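Local coordinates for protein D-aminoacid aminotransferase-like PLP-dependent enzyme (Haemophilus somnus, PDB 3CEB) that is a putative 4-amino-4-deoxychorismate lyase, a pyridoxal-phosphate enzyme of the class IV aminotransferase family whose cofactor is joined to a lysine, at residues F5-T10 and L33-K38. Sequence-based numbering, arbitrary orientation.
Sequences FPLFET and LKFYPK. With SO4 (sulfate ion), chain B.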
# COMPACT_ATOMS: atom_id res chain seq x y z
N PHE A 5 -13.39 12.64 3.38
CA PHE A 5 -12.73 11.43 3.79
C PHE A 5 -11.27 11.52 3.39
O PHE A 5 -10.92 11.30 2.24
CB PHE A 5 -13.38 10.27 3.08
CG PHE A 5 -14.83 10.16 3.36
CD1 PHE A 5 -15.27 9.70 4.59
CD2 PHE A 5 -15.76 10.50 2.41
CE1 PHE A 5 -16.59 9.62 4.85
CE2 PHE A 5 -17.09 10.42 2.68
CZ PHE A 5 -17.51 9.97 3.88
N PRO A 6 -10.40 11.80 4.34
CA PRO A 6 -9.01 12.07 4.00
C PRO A 6 -8.06 10.90 4.11
O PRO A 6 -6.88 11.04 3.84
CB PRO A 6 -8.64 13.10 5.04
CG PRO A 6 -9.40 12.63 6.24
CD PRO A 6 -10.71 12.13 5.74
N LEU A 7 -8.57 9.76 4.48
CA LEU A 7 -7.78 8.54 4.54
C LEU A 7 -8.54 7.37 3.87
O LEU A 7 -9.75 7.40 3.72
CB LEU A 7 -7.54 8.17 6.01
CG LEU A 7 -6.78 9.16 6.90
CD1 LEU A 7 -6.94 8.84 8.38
CD2 LEU A 7 -5.35 9.17 6.51
N PHE A 8 -7.81 6.33 3.48
CA PHE A 8 -8.46 5.10 2.97
C PHE A 8 -7.64 3.81 3.13
O PHE A 8 -6.47 3.84 3.50
CB PHE A 8 -8.84 5.26 1.51
CG PHE A 8 -7.68 5.32 0.57
CD1 PHE A 8 -6.95 6.47 0.42
CD2 PHE A 8 -7.36 4.23 -0.25
CE1 PHE A 8 -5.90 6.53 -0.50
CE2 PHE A 8 -6.32 4.30 -1.16
CZ PHE A 8 -5.59 5.43 -1.28
N GLU A 9 -8.33 2.70 2.88
CA GLU A 9 -7.73 1.36 2.91
C GLU A 9 -8.17 0.66 1.62
O GLU A 9 -9.30 0.84 1.17
CB GLU A 9 -8.22 0.58 4.14
CG GLU A 9 -7.57 1.04 5.46
CD GLU A 9 -6.09 0.65 5.59
OE1 GLU A 9 -5.72 -0.40 5.02
OE2 GLU A 9 -5.31 1.40 6.23
N THR A 10 -7.29 -0.11 1.01
CA THR A 10 -7.64 -0.87 -0.18
C THR A 10 -7.48 -2.34 0.16
O THR A 10 -6.38 -2.78 0.49
CB THR A 10 -6.73 -0.49 -1.33
OG1 THR A 10 -6.85 0.91 -1.53
CG2 THR A 10 -7.09 -1.18 -2.62
N LEU A 33 -5.70 7.08 15.41
CA LEU A 33 -4.96 7.64 16.55
C LEU A 33 -3.99 8.77 16.18
O LEU A 33 -3.84 9.74 16.90
CB LEU A 33 -4.19 6.55 17.28
CG LEU A 33 -5.09 5.55 18.02
CD1 LEU A 33 -4.30 4.28 18.47
CD2 LEU A 33 -5.75 6.27 19.17
N LYS A 34 -3.31 8.64 15.05
CA LYS A 34 -2.36 9.69 14.66
C LYS A 34 -3.11 10.93 14.13
O LYS A 34 -2.86 12.04 14.57
CB LYS A 34 -1.39 9.18 13.60
CG LYS A 34 -0.33 10.22 13.23
CD LYS A 34 0.53 9.80 12.03
CE LYS A 34 1.71 10.77 11.79
NZ LYS A 34 2.79 10.12 10.97
N PHE A 35 -4.05 10.71 13.23
CA PHE A 35 -4.76 11.79 12.51
C PHE A 35 -5.78 12.53 13.38
O PHE A 35 -6.04 13.70 13.17
CB PHE A 35 -5.48 11.20 11.29
CG PHE A 35 -5.90 12.21 10.25
CD1 PHE A 35 -5.00 12.66 9.29
CD2 PHE A 35 -7.18 12.68 10.19
CE1 PHE A 35 -5.38 13.57 8.31
CE2 PHE A 35 -7.56 13.60 9.21
CZ PHE A 35 -6.64 14.03 8.28
N TYR A 36 -6.36 11.83 14.35
CA TYR A 36 -7.39 12.41 15.23
C TYR A 36 -6.97 12.31 16.68
O TYR A 36 -7.72 11.86 17.53
CB TYR A 36 -8.72 11.69 15.05
CG TYR A 36 -9.30 11.81 13.64
CD1 TYR A 36 -9.81 13.01 13.16
CD2 TYR A 36 -9.36 10.70 12.80
CE1 TYR A 36 -10.38 13.09 11.84
CE2 TYR A 36 -9.91 10.76 11.55
CZ TYR A 36 -10.40 11.95 11.06
OH TYR A 36 -10.88 11.94 9.77
N PRO A 37 -5.75 12.75 16.99
CA PRO A 37 -5.34 12.59 18.38
C PRO A 37 -6.24 13.40 19.34
O PRO A 37 -6.89 14.40 18.96
CB PRO A 37 -3.93 13.17 18.35
CG PRO A 37 -4.08 14.38 17.40
CD PRO A 37 -4.97 13.82 16.30
N LYS A 38 -6.31 12.96 20.58
CA LYS A 38 -7.08 13.70 21.62
C LYS A 38 -8.58 13.35 21.44
O LYS A 38 -9.39 13.66 22.29
CB LYS A 38 -6.81 15.22 21.54
S SO4 B . -13.13 14.48 9.80
O1 SO4 B . -13.56 13.45 10.76
O2 SO4 B . -12.55 15.61 10.48
O3 SO4 B . -12.10 14.08 8.86
O4 SO4 B . -14.34 14.84 9.07
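The start of strand 7-14 meets the last turn of helix 21-35 at side-chain distance, Leu7 and Phe35 being the nearest backbone pair with their CA atoms 9.1 Å apart. The space between them is taken up by side chains: Leu7 reaches across towards the base of Phe35, and the Phe35 ring extends towards Pro6. Phe35 CG stands anti to the backbone N (chi1 -163°), which sends the phenyl group towards Pro6, just ahead of the strand, while Leu7 meets it nearer its base. Pro6 takes the far end: its CG lies 3.6 Å from Phe35 CE2, with CB close to CZ, so the pyrrolidine crosses the ring tip at a slant. Leu7 takes the root, passing Phe35 in the opposite direction until its CD1 is 4.0 Å from Phe35 CG and equally near CB.

Tyr36, the first residue to leave helical geometry, lies next to Phe35, whose CD2 sits 3.4 Å above one face of the phenol, offset towards its rim. The phenol reaches back so that its OH comes 3.9 Å from Pro6 CG. The same hydroxyl donates a hydrogen bond to O3 of a sulfate ion, 2.6 Å from OH to O3, with that oxygen in the plane of the tyrosine ring, at its edge. Sulfate O3 also lies 3.9 Å from Pro6 CD, a loose approach beside the bond to Tyr36. The ion, probably left from the crystallisation liquor, has a second protein partner in His72 ND1.

Phe104, the neighbour of the cofactor-bearing Lys103, touches both Leu7 and Phe35. Further along the strand, Glu9 ties it to the same helix through a salt bridge to Arg27 and a hydrogen bond to His24. Here helix 21-35 packs against the antiparallel sheet in which strand 7-14 lies between strands 17-18 and 63-70.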